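Local coordinates for 5-formyltetrahydrofolate cyclo-ligase family protein (Bacillus anthracis, PDB 2JCB) that probably catalyses the ATP-dependent cyclisation of 5-formyltetrahydrofolate to 5,10-methenyltetrahydrofolate, binding ADP and magnesium at its nucleotide site, at residues A[14-19]-A[142-147]. Residues are numbered along the deposited sequence; the frame is centred on the assembly and turned at random.
With ADP (adenosine-5'-diphosphate), chain C; PO4 (phosphate ion), chain D.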
loop_
_atom_site.group_PDB
_atom_site.type_symbol
_atom_site.label_atom_id
_atom_site.label_comp_id
_atom_site.label_asym_id
_atom_site.label_seq_id
_atom_site.Cartn_x
_atom_site.Cartn_y
_atom_site.Cartn_z
ATOM N N LEU A 14 -12.968 5.280 -11.968
ATOM C CA LEU A 14 -13.337 6.406 -11.107
ATOM C C LEU A 14 -14.529 6.026 -10.254
ATOM O O LEU A 14 -14.526 6.279 -9.072
ATOM C CB LEU A 14 -13.740 7.626 -11.941
ATOM C CG LEU A 14 -12.680 8.402 -12.710
ATOM C CD1 LEU A 14 -13.295 9.734 -13.177
ATOM C CD2 LEU A 14 -11.406 8.569 -11.860
ATOM N N ARG A 15 -15.550 5.463 -10.886
ATOM C CA ARG A 15 -16.729 4.911 -10.205
ATOM C C ARG A 15 -16.380 3.929 -9.080
ATOM O O ARG A 15 -16.936 4.007 -7.972
ATOM C CB ARG A 15 -17.655 4.242 -11.241
ATOM C CG ARG A 15 -19.104 3.960 -10.815
ATOM C CD ARG A 15 -19.783 2.873 -11.716
ATOM N NE ARG A 15 -19.142 1.574 -11.432
ATOM C CZ ARG A 15 -19.633 0.619 -10.637
ATOM N NH1 ARG A 15 -20.820 0.766 -10.047
ATOM N NH2 ARG A 15 -18.931 -0.499 -10.440
ATOM N N LEU A 16 -15.461 3.002 -9.338
ATOM C CA LEU A 16 -15.134 2.020 -8.324
ATOM C C LEU A 16 -14.287 2.676 -7.231
ATOM O O LEU A 16 -14.523 2.441 -6.048
ATOM C CB LEU A 16 -14.410 0.801 -8.907
ATOM C CG LEU A 16 -15.308 -0.305 -9.452
ATOM C CD1 LEU A 16 -14.485 -1.268 -10.313
ATOM C CD2 LEU A 16 -16.028 -1.041 -8.291
ATOM N N ARG A 17 -13.360 3.537 -7.649
ATOM C CA ARG A 17 -12.472 4.279 -6.702
ATOM C C ARG A 17 -13.358 5.118 -5.765
ATOM O O ARG A 17 -13.257 5.011 -4.555
ATOM C CB ARG A 17 -11.488 5.173 -7.457
ATOM C CG ARG A 17 -10.215 5.538 -6.670
ATOM C CD ARG A 17 -9.286 6.448 -7.533
ATOM N NE ARG A 17 -8.445 5.665 -8.455
ATOM C CZ ARG A 17 -8.263 5.868 -9.755
ATOM N NH1 ARG A 17 -8.831 6.895 -10.415
ATOM N NH2 ARG A 17 -7.452 5.044 -10.413
ATOM N N LYS A 18 -14.253 5.905 -6.355
ATOM C CA LYS A 18 -15.237 6.714 -5.601
ATOM C C LYS A 18 -16.056 5.877 -4.586
ATOM O O LYS A 18 -16.091 6.194 -3.386
ATOM C CB LYS A 18 -16.154 7.467 -6.586
ATOM C CG LYS A 18 -17.051 8.592 -6.023
ATOM C CD LYS A 18 -17.991 9.187 -7.103
ATOM C CE LYS A 18 -19.053 10.152 -6.522
ATOM N NZ LYS A 18 -20.336 10.214 -7.312
ATOM N N GLN A 19 -16.666 4.803 -5.073
ATOM C CA GLN A 19 -17.530 3.938 -4.247
ATOM C C GLN A 19 -16.830 3.311 -3.043
ATOM O O GLN A 19 -17.377 3.296 -1.936
ATOM C CB GLN A 19 -18.261 2.905 -5.141
ATOM C CG GLN A 19 -18.744 1.609 -4.456
ATOM C CD GLN A 19 -19.146 0.531 -5.468
ATOM O OE1 GLN A 19 -18.501 -0.517 -5.597
ATOM N NE2 GLN A 19 -20.205 0.800 -6.192
ATOM N N GLU A 142 -5.272 -8.033 -8.886
ATOM C CA GLU A 142 -5.453 -6.787 -9.673
ATOM C C GLU A 142 -5.797 -5.690 -8.705
ATOM O O GLU A 142 -6.260 -5.948 -7.597
ATOM C CB GLU A 142 -6.529 -6.932 -10.736
ATOM C CG GLU A 142 -6.148 -8.064 -11.690
ATOM C CD GLU A 142 -7.331 -8.713 -12.354
ATOM O OE1 GLU A 142 -8.386 -8.849 -11.706
ATOM O OE2 GLU A 142 -7.211 -9.115 -13.531
ATOM N N ARG A 143 -5.482 -4.469 -9.102
ATOM C CA ARG A 143 -5.409 -3.359 -8.158
ATOM C C ARG A 143 -5.818 -2.033 -8.801
ATOM O O ARG A 143 -5.423 -1.716 -9.928
ATOM C CB ARG A 143 -4.016 -3.276 -7.520
ATOM C CG ARG A 143 -3.814 -2.022 -6.745
ATOM C CD ARG A 143 -2.402 -1.975 -6.144
ATOM N NE ARG A 143 -2.186 -0.637 -5.661
ATOM C CZ ARG A 143 -1.780 0.414 -6.384
ATOM N NH1 ARG A 143 -1.702 1.591 -5.770
ATOM N NH2 ARG A 143 -1.520 0.324 -7.683
ATOM N N ILE A 144 -6.732 -1.341 -8.136
ATOM C CA ILE A 144 -6.987 0.081 -8.397
ATOM C C ILE A 144 -6.411 0.878 -7.216
ATOM O O ILE A 144 -6.703 0.565 -6.053
ATOM C CB ILE A 144 -8.512 0.398 -8.509
ATOM C CG1 ILE A 144 -9.146 -0.268 -9.728
ATOM C CG2 ILE A 144 -8.709 1.935 -8.671
ATOM C CD1 ILE A 144 -10.645 -0.234 -9.712
ATOM N N GLY A 145 -5.599 1.890 -7.528
ATOM C CA GLY A 145 -5.073 2.784 -6.498
ATOM C C GLY A 145 -5.861 4.097 -6.523
ATOM O O GLY A 145 -7.059 4.128 -6.832
ATOM N N TYR A 146 -5.149 5.189 -6.241
ATOM C CA TYR A 146 -5.757 6.524 -6.057
ATOM C C TYR A 146 -5.781 7.395 -7.274
ATOM O O TYR A 146 -6.397 8.469 -7.268
ATOM C CB TYR A 146 -5.042 7.259 -4.886
ATOM C CG TYR A 146 -5.406 6.630 -3.595
ATOM C CD1 TYR A 146 -6.616 6.923 -2.966
ATOM C CD2 TYR A 146 -4.585 5.668 -3.047
ATOM C CE1 TYR A 146 -6.960 6.287 -1.786
ATOM C CE2 TYR A 146 -4.922 5.018 -1.881
ATOM C CZ TYR A 146 -6.103 5.334 -1.264
ATOM O OH TYR A 146 -6.386 4.655 -0.097
ATOM N N GLY A 147 -5.167 6.923 -8.356
ATOM C CA GLY A 147 -5.227 7.609 -9.616
ATOM C C GLY A 147 -3.920 8.140 -10.166
ATOM O O GLY A 147 -3.875 8.548 -11.336
HETATM P PB ADP C . -4.055 3.780 -10.281
HETATM O O1B ADP C . -3.404 4.690 -9.244
HETATM O O2B ADP C . -5.397 3.328 -9.836
HETATM O O3B ADP C . -3.036 2.724 -10.656
HETATM P PA ADP C . -4.236 4.357 -13.141
HETATM O O1A ADP C . -4.068 2.881 -13.394
HETATM O O2A ADP C . -5.335 5.000 -13.826
HETATM O O3A ADP C . -4.304 4.713 -11.560
HETATM O "O5'" ADP C . -2.903 5.091 -13.686
HETATM C "C5'" ADP C . -2.961 6.533 -13.707
HETATM C "C4'" ADP C . -2.156 7.095 -14.853
HETATM O "O4'" ADP C . -0.845 6.561 -14.766
HETATM C "C3'" ADP C . -2.763 6.646 -16.177
HETATM O "O3'" ADP C . -3.040 7.815 -16.922
HETATM C "C2'" ADP C . -1.691 5.790 -16.820
HETATM O "O2'" ADP C . -1.481 6.141 -18.158
HETATM C "C1'" ADP C . -0.422 6.110 -16.052
HETATM N N9 ADP C . 0.530 4.974 -15.945
HETATM C C8 ADP C . 0.406 3.912 -15.127
HETATM N N7 ADP C . 1.474 3.089 -15.255
HETATM C C5 ADP C . 2.307 3.603 -16.162
HETATM C C6 ADP C . 3.629 3.228 -16.731
HETATM N N6 ADP C . 4.256 2.095 -16.356
HETATM N N1 ADP C . 4.197 4.071 -17.595
HETATM C C2 ADP C . 3.583 5.203 -17.995
HETATM N N3 ADP C . 2.397 5.611 -17.501
HETATM C C4 ADP C . 1.714 4.879 -16.583
HETATM P P PO4 D . -0.910 4.781 -6.690
HETATM O O1 PO4 D . -0.126 3.732 -7.160
HETATM O O2 PO4 D . -2.388 4.672 -6.954
HETATM O O3 PO4 D . -0.765 4.909 -5.144
HETATM O O4 PO4 D . -0.551 6.108 -7.350
#
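The phosphate end of the ADP pocket is built here from Arg17 on helix 6-26 and the glycine-rich loop that follows strand 143-144. The Arg17 side chain bends at chi3 (-83°), which carries the guanidinium from the helix flank over the loop. Two acceptors then sit at its edge, near its plane. Arg17 NE donates to Gly145 O at 2.6 Å with an N-H...O angle of 153°, although the donor sits 32° out of the carbonyl plane. Arg17 NH2 donates to the beta-phosphate oxygen O2B of ADP at 2.7 Å. One guanidinium face rests on the loop backbone, with Gly147 CA 3.4 Å above the plane and over its centre. A backbone bond and a glycine surface would thus restrict the rotation of the group that meets the phosphate. ADP O2B also accepts a hydrogen bond from Gly145 N, while Gly147 N donates to ADP O1B at 3.0 Å, so helix and loop grip the beta-phosphate together, and Lys13 and Arg10 of the same helix also bond to ADP. Beside this polar site, Ile144 CD1 meets Leu16 CB at 4.0 Å, the two side chains crossing at about a right angle, and Ile144 CG2 lies obliquely beside Arg17. Tyr146 N turns instead to a separate phosphate ion, which Arg143 NH1 also binds. Successive backbone N-H groups directed at phosphate oxygens, with basic residues of an N-terminal helix closing in, mark the nucleotide-binding glycine loop of the 5-formyltetrahydrofolate cyclo-ligase family.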